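Local coordinates for berberine bridge enzyme-like protein (Arabidopsis thaliana, PDB 5D79) that probably acts as an FAD-dependent oxidoreductase that carries its flavin covalently bound, and takes part in adaptation to salt stress, at residues A[486-491]-A[516-521]. Numbering follows the deposited sequence.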
loop_
_atom_site.group_PDB
_atom_site.type_symbol
_atom_site.label_atom_id
_atom_site.label_comp_id
_atom_site.label_asym_id
_atom_site.label_seq_id
_atom_site.Cartn_x
_atom_site.Cartn_y
_atom_site.Cartn_z
ATOM N N LYS A 486 -20.740 -21.918 -4.742
ATOM C CA LYS A 486 -20.385 -23.008 -5.660
ATOM C C LYS A 486 -19.116 -22.714 -6.441
ATOM O O LYS A 486 -18.227 -23.561 -6.550
ATOM C CB LYS A 486 -21.510 -23.299 -6.661
ATOM C CG LYS A 486 -21.010 -24.061 -7.905
ATOM C CD LYS A 486 -22.091 -24.321 -8.954
ATOM C CE LYS A 486 -21.473 -24.683 -10.318
ATOM N NZ LYS A 486 -20.643 -25.934 -10.323
ATOM N N THR A 487 -19.050 -21.515 -7.005
ATOM C CA THR A 487 -17.923 -21.124 -7.833
ATOM C C THR A 487 -17.100 -20.048 -7.154
ATOM O O THR A 487 -17.570 -19.372 -6.240
ATOM C CB THR A 487 -18.384 -20.607 -9.207
ATOM O OG1 THR A 487 -19.416 -19.626 -9.024
ATOM C CG2 THR A 487 -18.907 -21.763 -10.065
ATOM N N LYS A 488 -15.868 -19.889 -7.605
ATOM C CA LYS A 488 -15.035 -18.843 -7.057
ATOM C C LYS A 488 -15.599 -17.482 -7.422
ATOM O O LYS A 488 -15.496 -16.551 -6.636
ATOM C CB LYS A 488 -13.600 -18.986 -7.540
ATOM C CG LYS A 488 -12.932 -20.225 -7.002
ATOM C CD LYS A 488 -11.444 -20.227 -7.300
ATOM C CE LYS A 488 -10.735 -19.042 -6.664
ATOM N NZ LYS A 488 -9.258 -19.144 -6.836
ATOM N N TYR A 489 -16.221 -17.367 -8.591
ATOM C CA TYR A 489 -16.767 -16.078 -9.008
ATOM C C TYR A 489 -17.774 -15.521 -8.006
ATOM O O TYR A 489 -17.731 -14.338 -7.672
ATOM C CB TYR A 489 -17.435 -16.163 -10.391
ATOM C CG TYR A 489 -18.234 -14.913 -10.733
ATOM C CD1 TYR A 489 -17.614 -13.793 -11.268
ATOM C CD2 TYR A 489 -19.607 -14.850 -10.494
ATOM C CE1 TYR A 489 -18.342 -12.643 -11.567
ATOM C CE2 TYR A 489 -20.342 -13.705 -10.783
ATOM C CZ TYR A 489 -19.703 -12.608 -11.318
ATOM O OH TYR A 489 -20.426 -11.476 -11.600
ATOM N N GLU A 490 -18.694 -16.360 -7.545
ATOM C CA GLU A 490 -19.743 -15.882 -6.654
ATOM C C GLU A 490 -19.181 -15.603 -5.261
ATOM O O GLU A 490 -19.637 -14.692 -4.569
ATOM C CB GLU A 490 -20.907 -16.883 -6.584
ATOM C CG GLU A 490 -21.640 -17.119 -7.921
ATOM C CD GLU A 490 -22.518 -15.941 -8.388
ATOM O OE1 GLU A 490 -22.587 -14.907 -7.681
ATOM O OE2 GLU A 490 -23.144 -16.059 -9.470
ATOM N N GLU A 491 -18.172 -16.365 -4.855
ATOM C CA GLU A 491 -17.589 -16.165 -3.535
ATOM C C GLU A 491 -16.659 -14.952 -3.528
ATOM O O GLU A 491 -16.637 -14.174 -2.579
ATOM C CB GLU A 491 -16.838 -17.423 -3.081
ATOM C CG GLU A 491 -16.723 -17.549 -1.567
ATOM C CD GLU A 491 -16.009 -18.813 -1.132
ATOM O OE1 GLU A 491 -15.476 -19.532 -2.002
ATOM O OE2 GLU A 491 -15.981 -19.085 0.085
ATOM N N PRO A 516 -6.293 -18.011 -17.658
ATOM C CA PRO A 516 -7.434 -18.941 -17.736
ATOM C C PRO A 516 -7.258 -20.247 -16.941
ATOM O O PRO A 516 -8.225 -20.981 -16.713
ATOM C CB PRO A 516 -7.531 -19.232 -19.235
ATOM C CG PRO A 516 -6.146 -19.081 -19.725
ATOM C CD PRO A 516 -5.529 -17.978 -18.919
ATOM N N THR A 517 -6.031 -20.535 -16.529
ATOM C CA THR A 517 -5.787 -21.681 -15.673
ATOM C C THR A 517 -5.971 -21.292 -14.218
ATOM O O THR A 517 -6.015 -22.160 -13.345
ATOM C CB THR A 517 -4.378 -22.256 -15.879
ATOM O OG1 THR A 517 -3.421 -21.190 -15.905
ATOM C CG2 THR A 517 -4.326 -22.990 -17.189
ATOM N N ASP A 518 -6.093 -19.987 -13.974
ATOM C CA ASP A 518 -6.119 -19.426 -12.628
ATOM C C ASP A 518 -4.848 -19.820 -11.838
ATOM O O ASP A 518 -4.930 -20.219 -10.677
ATOM C CB ASP A 518 -7.388 -19.875 -11.895
ATOM C CG ASP A 518 -7.667 -19.061 -10.640
ATOM O OD1 ASP A 518 -7.095 -17.961 -10.498
ATOM O OD2 ASP A 518 -8.465 -19.523 -9.797
ATOM N N PHE A 519 -3.674 -19.708 -12.463
ATOM C CA PHE A 519 -2.437 -20.044 -11.763
ATOM C C PHE A 519 -2.162 -19.054 -10.643
ATOM O O PHE A 519 -1.823 -19.442 -9.524
ATOM C CB PHE A 519 -1.225 -20.084 -12.704
ATOM C CG PHE A 519 0.098 -20.353 -11.984
ATOM C CD1 PHE A 519 0.396 -21.627 -11.483
ATOM C CD2 PHE A 519 1.034 -19.339 -11.803
ATOM C CE1 PHE A 519 1.605 -21.880 -10.816
ATOM C CE2 PHE A 519 2.245 -19.588 -11.135
ATOM C CZ PHE A 519 2.528 -20.860 -10.644
ATOM N N PHE A 520 -2.299 -17.771 -10.946
ATOM C CA PHE A 520 -2.017 -16.743 -9.956
ATOM C C PHE A 520 -3.226 -16.500 -9.060
ATOM O O PHE A 520 -4.128 -15.745 -9.414
ATOM C CB PHE A 520 -1.570 -15.463 -10.655
ATOM C CG PHE A 520 -0.291 -15.627 -11.418
ATOM C CD1 PHE A 520 0.927 -15.595 -10.762
ATOM C CD2 PHE A 520 -0.306 -15.849 -12.784
ATOM C CE1 PHE A 520 2.103 -15.759 -11.455
ATOM C CE2 PHE A 520 0.874 -16.023 -13.483
ATOM C CZ PHE A 520 2.076 -15.977 -12.818
ATOM N N CYS A 521 -3.237 -17.161 -7.902
ATOM C CA CYS A 521 -4.350 -17.073 -6.967
ATOM C C CYS A 521 -3.873 -17.045 -5.516
ATOM O O CYS A 521 -2.912 -17.717 -5.158
ATOM C CB CYS A 521 -5.330 -18.244 -7.176
ATOM S SG CYS A 521 -4.788 -19.898 -6.580
HETATM O O HOH W 1 -8.505 -16.259 -8.364
#
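A single surface salt bridge, between Lys488 in the first turn of helix 488-500 and Asp518 in the loop after helix 504-514, joins two parts of the C-terminal berberine and berberine-like (BBE) region in this flavoprotein of the oxygen-dependent FAD-linked oxidoreductase family. The evidence that it rests on side chains alone is the backbone spacing: even the closest pair of CA atoms, those of Lys488 and Asp518, stays 10.5 Å apart, and only 84 Å² is buried in total. The chain between the segments is mostly helical, so the bridge links the start of this two-helix section to the loop that leaves it.

The two side chains reach out from opposite directions. Lys488 has CG anti to its carbonyl carbon and an otherwise extended chain with one bend (chi3 61°), which brings NZ to 3.1 Å from Asp518 OD2. The ammonium group meets OD2 at its syn lone pair, the one turned toward OD1. Lys488 CE, at 3.9 Å from Asp518 OD2, comes in just behind it.

The main charged partner of Asp518 is Lys511 of helix 504-514, which forms a salt bridge with its OD1; Lys488 takes the other oxygen. Two lysines sharing one carboxylate would be expected to stabilise its negative charge. The same Lys511 also donates to the carbonyl of Phe520, so it fastens the loop to helix 504-514 at two points. Lys488 in turn makes a cation-pi contact with Tyr481. To one side of the bridge, Lys488 NZ comes within 4.0 Å of Cys521 CB, a loose contact. One water completes a second, looser route between the charged groups: it donates to Asp518 OD1 at 3.1 Å and accepts a weak hydrogen bond from Lys488 NZ at 3.4 Å.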